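Local atomic coordinates of putative ABC transporter (Thermobispora bispora, PDB entry 4PE6), a protein that probably binds a carbohydrate or related small solute for uptake by an ABC transporter, and here holds a trihydroxybutanoic acid in its pocket. Residues Q321-A324 with I325-G328; E69-A72 with Q73-L77. All coordinates share one frame; numbering follows the deposited sequence.

Contact 1 of 2, residues Q321-A324 with I325-G328; sequences QVEA and IKTG
Ile325 lies against Gln321, one turn earlier in the alpha-helix 315-327, as an i to i+4 pair. Its backbone N donates to Gln321 O at 2.9 Å. With CG1 anti to its own carbonyl carbon (chi1 -70°), the side chain runs back along the helix, and CG1 comes to 3.3 Å from Gln321 O. CD1 continues to 3.9 Å from Gln321 NE2, in an amide that is already held by a hydrogen bond from Val332 N to OE1. The same isoleucine also packs on Met284 and Phe286 of strand 283-290. Replacing Ile325 by an alanine would remove CG1, CG2 and CD1 and would probably open a gap beside the Gln321 amide, leaving Met284 and Phe286 without this partner.

On the solvent side, Glu323 OE2 rests 4.0 Å from Lys326 CD. The two charges do not form a salt bridge, since Glu323 OE2 and Lys326 NZ stay 4.5 Å apart and NZ donates to Asp279 O. Thr327 grips the Glu323 carbonyl twice: with chi1 at 65° OG1 sits between the backbone N and the carbonyl carbon, from where it donates to Glu323 O at 2.7 Å, while Thr327 N reaches that oxygen from the opposite face of the carbonyl plane.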
loop_
_atom_site.group_PDB
_atom_site.type_symbol
_atom_site.label_atom_id
_atom_site.label_comp_id
_atom_site.label_asym_id
_atom_site.label_seq_id
_atom_site.Cartn_x
_atom_site.Cartn_y
_atom_site.Cartn_z
ATOM N N GLN A 321 -10.489 16.174 3.109
ATOM C CA GLN A 321 -9.055 16.009 2.845
ATOM C C GLN A 321 -8.631 16.779 1.607
ATOM O O GLN A 321 -7.559 17.380 1.600
ATOM C CB GLN A 321 -8.662 14.526 2.701
ATOM C CG GLN A 321 -7.217 14.291 2.253
ATOM C CD GLN A 321 -6.178 14.496 3.350
ATOM O OE1 GLN A 321 -6.495 14.477 4.538
ATOM N NE2 GLN A 321 -4.916 14.669 2.946
ATOM N N VAL A 322 -9.473 16.767 0.574
ATOM C CA VAL A 322 -9.205 17.556 -0.631
ATOM C C VAL A 322 -9.142 19.045 -0.269
ATOM O O VAL A 322 -8.261 19.759 -0.731
ATOM C CB VAL A 322 -10.246 17.296 -1.736
ATOM C CG1 VAL A 322 -10.026 18.224 -2.915
ATOM C CG2 VAL A 322 -10.176 15.841 -2.213
ATOM N N GLU A 323 -10.060 19.501 0.577
ATOM C CA GLU A 323 -10.060 20.902 0.988
ATOM C C GLU A 323 -8.811 21.265 1.766
ATOM O O GLU A 323 -8.265 22.349 1.575
ATOM C CB GLU A 323 -11.322 21.247 1.777
ATOM C CG GLU A 323 -12.467 21.657 0.870
ATOM C CD GLU A 323 -12.190 22.979 0.159
ATOM O OE1 GLU A 323 -11.843 23.969 0.842
ATOM O OE2 GLU A 323 -12.318 23.026 -1.083
ATOM N N ALA A 324 -8.363 20.366 2.639
ATOM C CA ALA A 324 -7.101 20.546 3.347
ATOM C C ALA A 324 -5.910 20.597 2.393
ATOM O O ALA A 324 -4.981 21.364 2.609
ATOM C CB ALA A 324 -6.900 19.451 4.388
ATOM N N ILE A 325 -5.931 19.785 1.344
ATOM C CA ILE A 325 -4.856 19.793 0.355
ATOM C C ILE A 325 -4.854 21.111 -0.420
ATOM O O ILE A 325 -3.816 21.719 -0.581
ATOM C CB ILE A 325 -4.967 18.595 -0.622
ATOM C CG1 ILE A 325 -4.652 17.286 0.109
ATOM C CG2 ILE A 325 -4.019 18.760 -1.807
ATOM C CD1 ILE A 325 -4.937 16.029 -0.704
ATOM N N LYS A 326 -6.019 21.539 -0.903
ATOM C CA LYS A 326 -6.123 22.760 -1.704
ATOM C C LYS A 326 -5.712 23.975 -0.902
ATOM O O LYS A 326 -5.002 24.846 -1.403
ATOM C CB LYS A 326 -7.557 22.982 -2.190
ATOM C CG LYS A 326 -7.978 22.103 -3.352
ATOM C CD LYS A 326 -9.428 22.373 -3.716
ATOM C CE LYS A 326 -9.795 21.753 -5.048
ATOM N NZ LYS A 326 -11.213 21.298 -5.072
ATOM N N THR A 327 -6.179 24.038 0.340
ATOM C CA THR A 327 -5.913 25.180 1.204
ATOM C C THR A 327 -4.602 25.036 1.968
ATOM O O THR A 327 -4.217 25.940 2.690
ATOM C CB THR A 327 -7.051 25.397 2.227
ATOM O OG1 THR A 327 -7.113 24.287 3.133
ATOM C CG2 THR A 327 -8.408 25.589 1.518
ATOM N N GLY A 328 -3.926 23.901 1.831
ATOM C CA GLY A 328 -2.699 23.657 2.580
ATOM C C GLY A 328 -2.918 23.527 4.082
ATOM O O GLY A 328 -1.978 23.661 4.856
#

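Contact 2 of 2, residues E69-A72 with Q73-L77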
loop_
_atom_site.group_PDB
_atom_site.type_symbol
_atom_site.label_atom_id
_atom_site.label_comp_id
_atom_site.label_asym_id
_atom_site.label_seq_id
_atom_site.Cartn_x
_atom_site.Cartn_y
_atom_site.Cartn_z
ATOM N N GLU A 69 0.183 -7.381 -19.272
ATOM C CA GLU A 69 -1.183 -7.911 -19.226
ATOM C C GLU A 69 -2.162 -6.862 -18.686
ATOM O O GLU A 69 -3.290 -6.789 -19.143
ATOM C CB GLU A 69 -1.282 -9.231 -18.450
ATOM C CG GLU A 69 -2.677 -9.899 -18.495
ATOM C CD GLU A 69 -3.276 -10.062 -19.898
ATOM O OE1 GLU A 69 -2.564 -10.485 -20.853
ATOM O OE2 GLU A 69 -4.490 -9.795 -20.046
ATOM N N GLN A 70 -1.730 -6.030 -17.747
ATOM C CA GLN A 70 -2.595 -4.950 -17.252
ATOM C C GLN A 70 -3.010 -4.012 -18.395
ATOM O O GLN A 70 -4.164 -3.591 -18.493
ATOM C CB GLN A 70 -1.905 -4.132 -16.159
ATOM C CG GLN A 70 -2.801 -3.059 -15.562
ATOM C CD GLN A 70 -2.244 -2.357 -14.348
ATOM O OE1 GLN A 70 -1.036 -2.271 -14.167
ATOM N NE2 GLN A 70 -3.145 -1.807 -13.511
ATOM N N VAL A 71 -2.066 -3.702 -19.275
ATOM C CA VAL A 71 -2.368 -2.829 -20.405
ATOM C C VAL A 71 -3.445 -3.475 -21.272
ATOM O O VAL A 71 -4.414 -2.820 -21.651
ATOM C CB VAL A 71 -1.104 -2.514 -21.232
ATOM C CG1 VAL A 71 -1.482 -1.813 -22.526
ATOM C CG2 VAL A 71 -0.144 -1.660 -20.405
ATOM N N ALA A 72 -3.287 -4.762 -21.571
ATOM C CA ALA A 72 -4.317 -5.504 -22.310
ATOM C C ALA A 72 -5.654 -5.472 -21.579
ATOM O O ALA A 72 -6.689 -5.248 -22.186
ATOM C CB ALA A 72 -3.894 -6.954 -22.545
ATOM N N GLN A 73 -5.630 -5.695 -20.272
ATOM C CA GLN A 73 -6.868 -5.674 -19.504
ATOM C C GLN A 73 -7.572 -4.313 -19.543
ATOM O O GLN A 73 -8.802 -4.242 -19.605
ATOM C CB GLN A 73 -6.600 -6.101 -18.072
ATOM C CG GLN A 73 -6.264 -7.570 -17.933
ATOM C CD GLN A 73 -5.845 -7.929 -16.515
ATOM O OE1 GLN A 73 -5.322 -7.089 -15.767
ATOM N NE2 GLN A 73 -6.080 -9.179 -16.134
ATOM N N ILE A 74 -6.802 -3.238 -19.496
ATOM C CA ILE A 74 -7.398 -1.920 -19.559
ATOM C C ILE A 74 -8.095 -1.705 -20.915
ATOM O O ILE A 74 -9.211 -1.202 -20.960
ATOM C CB ILE A 74 -6.362 -0.827 -19.226
ATOM C CG1 ILE A 74 -5.955 -0.952 -17.752
ATOM C CG2 ILE A 74 -6.913 0.554 -19.552
ATOM C CD1 ILE A 74 -4.875 0.012 -17.287
ATOM N N LYS A 75 -7.479 -2.149 -22.009
ATOM C CA LYS A 75 -8.137 -2.065 -23.309
ATOM C C LYS A 75 -9.450 -2.856 -23.337
ATOM O O LYS A 75 -10.439 -2.379 -23.884
ATOM C CB LYS A 75 -7.199 -2.498 -24.425
ATOM C CG LYS A 75 -5.990 -1.589 -24.538
ATOM C CD LYS A 75 -4.914 -2.182 -25.420
ATOM C CE LYS A 75 -3.757 -1.202 -25.567
ATOM N NZ LYS A 75 -2.666 -1.816 -26.343
ATOM N N SER A 76 -9.490 -4.042 -22.729
ATOM C CA SER A 76 -10.757 -4.790 -22.661
ATOM C C SER A 76 -11.797 -4.041 -21.811
ATOM O O SER A 76 -13.001 -4.053 -22.124
ATOM C CB SER A 76 -10.553 -6.230 -22.167
ATOM O OG SER A 76 -9.930 -7.017 -23.180
ATOM N N LEU A 77 -11.341 -3.371 -20.759
ATOM C CA LEU A 77 -12.240 -2.541 -19.946
ATOM C C LEU A 77 -12.787 -1.367 -20.755
ATOM O O LEU A 77 -13.974 -1.039 -20.655
ATOM C CB LEU A 77 -11.547 -2.017 -18.678
ATOM C CG LEU A 77 -11.493 -3.013 -17.507
ATOM C CD1 LEU A 77 -10.524 -2.529 -16.446
ATOM C CD2 LEU A 77 -12.876 -3.223 -16.926
HETATM O O HOH W 1 -7.508 -6.642 -24.411
#
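Gln73 lies across Glu69 one helical turn earlier, and its side chain can be followed atom by atom. CB sits 3.5 Å from Gln70 O and equally close to Glu69 O. CG comes to 3.3 Å from Glu69 O, the same oxygen that accepts the Gln73 backbone N-H. CG also meets the carboxylate of the same glutamate, with Glu69 OE2 at 3.5 Å. The glutamate gets there because its own CG is anti to its backbone N (chi1 -174°) and the chain then bends at chi2, folding OE2 over the methylene. Carboxylate and amide planes stand 88° apart, and this approach is one of oxygen to carbon. Further out, CD passes Glu69 O, and OE1 is 3.8 Å from Gln70 CA. NE2 donates to Asn60 O at the end of strand 55-60, and Val59 of that strand also touches the side chain.

Helix 67-78 is the crossover of a beta-alpha-beta unit, joining the parallel strands 55-60 and 84-88, which flank strand 20-25 in the sheet, in the alpha/beta fold of a periplasmic binding protein. Its inner face carries Gln70 and Ile74, where Gln70 CG meets Ile74 CD1 at 4.1 Å. The buried Gln70 amide is held at both ends, OE1 accepting from Ala90 N and NE2 donating to Ser24 OG and Asn88 O; the Gln70 side chain lies about 11 Å from the bound trihydroxybutanoic acid.

Towards solvent, Val71 and Lys75 run side by side, and the valine CG1 lies 3.8 Å from Lys75 CE and scarcely farther from NZ, the extended lysine running along it. Ala72 O takes the Ser76 N-H in its carbonyl plane and also a water proton, and that water is 2.7 Å from Ser76 OG.

Contacts 1 and 2 both lie within single helices, 315-327 and 67-78; the contacts' centres lie about 33 Å apart and their nearest atoms about 22 Å. Each is partly buried, with two of its touching residues buried, pairing an inner face with an outer one. Both inner faces carry a buried glutamine followed four residues on by an isoleucine, but they meet different elements: contact 1 faces strand 283-290 and the loop before it, contact 2 strands 55-60 and 84-88 and helix 96-104. The outer chemistry differs too. At contact 1 a threonine hydroxyl bonds a carbonyl directly, just before the chain leaves helical geometry at Gly328, whereas at contact 2, within the helix, a water bridges carbonyl and serine.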